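Local coordinates for uncharacterized protein MTH_862 (Methanothermobacter thermautotrophicus, PDB 2R47) that is of unknown function but belongs to a protein family conserved in archaea and folds round a mixed sheet flanked by helices, at residues Ile29-Val34 and Val87-Gly92; Gly83-Leu88 and Asp112-Gly117. One frame throughout, in Å; residues are numbered along the deposited sequence.

Contact 1: Ile29-Val34 and Val87-Gly92; sequences IGFAGV and VLVLLG
Gly30 sits between Val87 and Val89 of the neighbouring strand and bonds to both, which makes the pairing a clear worked example of how a parallel sheet shares out its donors and acceptors. Gly30 N gives its hydrogen to Val87 O at 3.0 Å, and Gly30 O takes the amide hydrogen of Val89 N at 2.8 Å. Two residues on, Ala32 repeats the pattern: its N reaches Val89 O at 2.8 Å, and its O receives Leu91 N at 2.9 Å, with an N-H...O angle of 155° where the other three bonds are straighter. Val89 O also takes a CA-H contact from Phe31 CA at 3.4 Å. The intervening Phe31 and Gly33 turn their backbone polar groups the other way, to Ile55 and Ile57 of strand 53-58, while Leu88 is paired with Glu119 on its far side. Past the strand, Val34 N is bonded to an acid oxygen of the cysteinesulfonic acid at position 38.

Side chains alternate between the two faces. Phe31 has CG anti to its carbonyl carbon (chi1 -64°), which lays the ring alongside Val89, so that Phe31 CD1 meets Val89 CB at 3.8 Å; Ile29 CG2 fits against Val89 CG2 and over one face of the Phe31 ring, toward the rim. Leu91 CD2 approaches the ring edge near its plane, and helix 40-48 packs on this side. On the other face Ala32 CB touches Leu90 CD2 at 4.1 Å, with Leu88 CD1 close by, beneath helix 103-113. Leu91 CB and CG also lie against Ala32 O, CB 3.4 Å from that oxygen. Deep in the protein, most of the backbone groups described here are thus spent on neighbouring strands, consistent with the purely apolar side chains on both faces.

Contact 2: Gly83-Leu88 and Asp112-Gly117; sequences GNVDVL and DALEEG
Leu114 and Val85 face each other across a short parallel pairing, with Leu88 beside them. Leu114 CG lies opposite its backbone N (chi1 -173°), which brings CD1 inward over the turning chain: CD1 stands 3.8 Å from Leu88 CB and 3.5 Å from Val85 O, with Val85 CG2 somewhat farther off. Beside these apolar side chains, two bonds tie the backbones, Val85 N to Ala113 O at 2.8 Å and Glu115 N to Val85 O at 2.8 Å, the latter almost straight at 177°. Asn84 packs its CB tightly on Ala113 O, at 3.0 Å. The side chains of Asn84 and Glu115 cross at about a right angle, their amide and carboxylate planes 60° apart, and Asn84 OD1 touches Glu115 CB at 3.7 Å. Glu115 then runs extended past CG over Val85 O towards Asp86, whose OD2 accepts the backbone amides of Glu27 and Arg28. With an alanine in place of Glu115, the arm beyond CB is gone, and Asp86 CB would probably lose its cover on that side and Val85 O the part given by CG. The whole arrangement belongs to a beta-alpha-beta crossover: the chain entering strand 88-91 pairs with the residues that leave helix 103-113 on their way to the adjacent parallel strand 118-125.

How the contacts relate
Along the chain the order is 29-34, then the continuous run 83-92 that serves both contacts, then 112-117. Val87 and Leu88 belong to both, and the centres of the two contacts lie about 11 Å apart. Contact 1 is near the middle of the chain, where strands 28-33 and 88-91 form the centre of the mixed sheet; contact 2 lies farther out, where strand 88-91 is entered and helix 103-113 ends. They touch directly, Val85 CG1 lying 3.5 Å from Gly30 N. Through contact 1 strand 88-91 is bonded to 28-33, one of its two sheet neighbours, while the loop leading into it is joined to the return of its own crossover.

Contact 1: Ile29-Val34 and Val87-Gly92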
loop_
_atom_site.group_PDB
_atom_site.type_symbol
_atom_site.label_atom_id
_atom_site.label_comp_id
_atom_site.label_asym_id
_atom_site.label_seq_id
_atom_site.Cartn_x
_atom_site.Cartn_y
_atom_site.Cartn_z
ATOM N N ILE A 29 8.551 -2.240 15.834
ATOM C CA ILE A 29 8.388 -1.077 14.969
ATOM C C ILE A 29 6.968 -0.540 15.082
ATOM O O ILE A 29 6.007 -1.303 15.133
ATOM C CB ILE A 29 8.701 -1.425 13.505
ATOM C CG1 ILE A 29 10.138 -1.949 13.383
ATOM C CG2 ILE A 29 8.527 -0.169 12.584
ATOM C CD1 ILE A 29 10.481 -2.466 12.001
ATOM N N GLY A 30 6.854 0.778 15.118
ATOM C CA GLY A 30 5.568 1.470 15.181
ATOM C C GLY A 30 5.481 2.267 13.905
ATOM O O GLY A 30 6.451 2.906 13.539
ATOM N N PHE A 31 4.353 2.180 13.209
ATOM C CA PHE A 31 4.121 3.018 11.997
ATOM C C PHE A 31 3.006 3.974 12.362
ATOM O O PHE A 31 1.960 3.494 12.751
ATOM C CB PHE A 31 3.652 2.133 10.827
ATOM C CG PHE A 31 4.692 1.119 10.372
ATOM C CD1 PHE A 31 5.562 1.415 9.337
ATOM C CD2 PHE A 31 4.743 -0.161 10.958
ATOM C CE1 PHE A 31 6.499 0.475 8.882
ATOM C CE2 PHE A 31 5.694 -1.120 10.514
ATOM C CZ PHE A 31 6.566 -0.786 9.480
ATOM N N ALA A 32 3.238 5.287 12.234
ATOM C CA ALA A 32 2.218 6.293 12.575
ATOM C C ALA A 32 1.801 6.989 11.297
ATOM O O ALA A 32 2.636 7.506 10.553
ATOM C CB ALA A 32 2.781 7.300 13.565
ATOM N N GLY A 33 0.509 7.007 11.032
ATOM C CA GLY A 33 0.062 7.716 9.834
ATOM C C GLY A 33 -1.430 7.970 9.812
ATOM O O GLY A 33 -2.184 7.521 10.686
ATOM N N VAL A 34 -1.852 8.665 8.771
ATOM C CA VAL A 34 -3.270 8.961 8.598
ATOM C C VAL A 34 -4.053 7.716 8.154
ATOM O O VAL A 34 -3.764 7.125 7.117
ATOM C CB VAL A 34 -3.418 10.041 7.554
ATOM C CG1 VAL A 34 -4.907 10.382 7.384
ATOM C CG2 VAL A 34 -2.631 11.259 7.998
ATOM N N VAL A 87 11.859 1.431 16.902
ATOM C CA VAL A 87 11.898 2.308 15.700
ATOM C C VAL A 87 10.496 2.863 15.504
ATOM O O VAL A 87 9.513 2.093 15.440
ATOM C CB VAL A 87 12.278 1.564 14.374
ATOM C CG1 VAL A 87 12.255 2.554 13.159
ATOM C CG2 VAL A 87 13.679 0.943 14.480
ATOM N N LEU A 88 10.392 4.181 15.404
ATOM C CA LEU A 88 9.118 4.789 15.121
ATOM C C LEU A 88 9.187 5.319 13.698
ATOM O O LEU A 88 10.029 6.141 13.397
ATOM C CB LEU A 88 8.804 5.911 16.112
ATOM C CG LEU A 88 7.484 6.670 15.884
ATOM C CD1 LEU A 88 6.214 5.797 15.788
ATOM C CD2 LEU A 88 7.344 7.777 16.973
ATOM N N VAL A 89 8.273 4.856 12.835
ATOM C CA VAL A 89 8.268 5.251 11.445
ATOM C C VAL A 89 7.078 6.201 11.236
ATOM O O VAL A 89 5.888 5.801 11.339
ATOM C CB VAL A 89 8.165 3.991 10.477
ATOM C CG1 VAL A 89 8.184 4.463 8.985
ATOM C CG2 VAL A 89 9.260 2.915 10.819
ATOM N N LEU A 90 7.383 7.456 10.944
ATOM C CA LEU A 90 6.337 8.427 10.595
ATOM C C LEU A 90 6.051 8.289 9.097
ATOM O O LEU A 90 6.991 8.292 8.272
ATOM C CB LEU A 90 6.812 9.861 10.882
ATOM C CG LEU A 90 7.271 10.096 12.340
ATOM C CD1 LEU A 90 7.694 11.646 12.501
ATOM C CD2 LEU A 90 6.204 9.633 13.335
ATOM N N LEU A 91 4.769 8.221 8.754
ATOM C CA LEU A 91 4.325 8.131 7.362
ATOM C C LEU A 91 4.021 9.509 6.815
ATOM O O LEU A 91 3.612 10.424 7.574
ATOM C CB LEU A 91 3.133 7.136 7.249
ATOM C CG LEU A 91 3.566 5.737 7.759
ATOM C CD1 LEU A 91 2.336 4.795 7.799
ATOM C CD2 LEU A 91 4.647 5.077 6.891
ATOM N N GLY A 92 4.261 9.695 5.504
ATOM C CA GLY A 92 4.180 11.014 4.913
ATOM C C GLY A 92 2.884 11.807 5.103
ATOM O O GLY A 92 2.918 13.047 5.183
#

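Contact 2: Gly83-Leu88 and Asp112-Gly117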
loop_
_atom_site.group_PDB
_atom_site.type_symbol
_atom_site.label_atom_id
_atom_site.label_comp_id
_atom_site.label_asym_id
_atom_site.label_seq_id
_atom_site.Cartn_x
_atom_site.Cartn_y
_atom_site.Cartn_z
ATOM N N GLY A 83 2.347 -0.272 23.192
ATOM C CA GLY A 83 3.708 -0.514 23.656
ATOM C C GLY A 83 4.648 0.399 22.905
ATOM O O GLY A 83 4.513 0.612 21.693
ATOM N N ASN A 84 5.654 0.911 23.588
ATOM C CA ASN A 84 6.573 1.730 22.842
ATOM C C ASN A 84 7.454 0.866 21.931
ATOM O O ASN A 84 7.442 -0.391 21.999
ATOM C CB ASN A 84 7.316 2.748 23.733
ATOM C CG ASN A 84 8.235 2.120 24.672
ATOM O OD1 ASN A 84 8.780 2.798 25.554
ATOM N ND2 ASN A 84 8.424 0.831 24.538
ATOM N N VAL A 85 8.175 1.536 21.047
ATOM C CA VAL A 85 8.848 0.837 19.970
ATOM C C VAL A 85 10.277 1.259 19.926
ATOM O O VAL A 85 10.620 2.333 20.434
ATOM C CB VAL A 85 8.154 1.149 18.600
ATOM C CG1 VAL A 85 6.683 0.719 18.647
ATOM C CG2 VAL A 85 8.198 2.665 18.307
ATOM N N ASP A 86 11.142 0.442 19.342
ATOM C CA ASP A 86 12.525 0.880 19.200
ATOM C C ASP A 86 12.810 1.528 17.836
ATOM O O ASP A 86 13.853 2.126 17.643
ATOM C CB ASP A 86 13.529 -0.218 19.601
ATOM C CG ASP A 86 13.326 -1.493 18.826
ATOM O OD1 ASP A 86 13.363 -1.409 17.598
ATOM O OD2 ASP A 86 13.129 -2.572 19.430
ATOM N N VAL A 87 11.859 1.431 16.902
ATOM C CA VAL A 87 11.898 2.308 15.700
ATOM C C VAL A 87 10.496 2.863 15.504
ATOM O O VAL A 87 9.513 2.093 15.440
ATOM C CB VAL A 87 12.278 1.564 14.374
ATOM C CG1 VAL A 87 12.255 2.554 13.159
ATOM C CG2 VAL A 87 13.679 0.943 14.480
ATOM N N LEU A 88 10.392 4.181 15.404
ATOM C CA LEU A 88 9.118 4.789 15.121
ATOM C C LEU A 88 9.187 5.319 13.698
ATOM O O LEU A 88 10.029 6.141 13.397
ATOM C CB LEU A 88 8.804 5.911 16.112
ATOM C CG LEU A 88 7.484 6.670 15.884
ATOM C CD1 LEU A 88 6.214 5.797 15.788
ATOM C CD2 LEU A 88 7.344 7.777 16.973
ATOM N N ASP A 112 6.482 9.946 23.488
ATOM C CA ASP A 112 5.734 8.867 24.139
ATOM C C ASP A 112 5.968 7.449 23.593
ATOM O O ASP A 112 6.023 6.475 24.362
ATOM C CB ASP A 112 4.224 9.145 24.074
ATOM C CG ASP A 112 3.788 10.344 24.934
ATOM O OD1 ASP A 112 4.563 10.872 25.781
ATOM O OD2 ASP A 112 2.632 10.769 24.727
ATOM N N ALA A 113 5.995 7.312 22.279
ATOM C CA ALA A 113 5.958 6.010 21.629
ATOM C C ALA A 113 7.344 5.490 21.293
ATOM O O ALA A 113 7.509 4.281 21.165
ATOM C CB ALA A 113 5.135 6.076 20.336
ATOM N N LEU A 114 8.328 6.378 21.141
ATOM C CA LEU A 114 9.674 5.890 20.804
ATOM C C LEU A 114 10.462 5.666 22.077
ATOM O O LEU A 114 10.629 6.606 22.867
ATOM C CB LEU A 114 10.399 6.877 19.875
ATOM C CG LEU A 114 11.755 6.415 19.317
ATOM C CD1 LEU A 114 11.675 5.078 18.521
ATOM C CD2 LEU A 114 12.384 7.573 18.449
ATOM N N GLU A 115 10.953 4.442 22.302
ATOM C CA GLU A 115 11.716 4.212 23.523
ATOM C C GLU A 115 13.003 5.089 23.524
ATOM O O GLU A 115 13.542 5.426 22.454
ATOM C CB GLU A 115 12.004 2.710 23.717
ATOM C CG GLU A 115 13.109 2.190 22.922
ATOM C CD GLU A 115 13.393 0.716 23.208
ATOM O OE1 GLU A 115 12.485 -0.101 23.478
ATOM O OE2 GLU A 115 14.568 0.389 23.188
ATOM N N GLU A 116 13.495 5.464 24.707
ATOM C CA GLU A 116 14.705 6.285 24.767
ATOM C C GLU A 116 15.832 5.544 24.048
ATOM O O GLU A 116 15.950 4.327 24.186
ATOM C CB GLU A 116 15.133 6.578 26.232
ATOM C CG GLU A 116 16.150 7.728 26.268
ATOM C CD GLU A 116 15.700 8.920 25.385
ATOM O OE1 GLU A 116 14.694 9.582 25.761
ATOM O OE2 GLU A 116 16.319 9.183 24.304
ATOM N N GLY A 117 16.647 6.273 23.286
ATOM C CA GLY A 117 17.679 5.671 22.435
ATOM C C GLY A 117 17.202 5.005 21.139
ATOM O O GLY A 117 18.016 4.428 20.405
#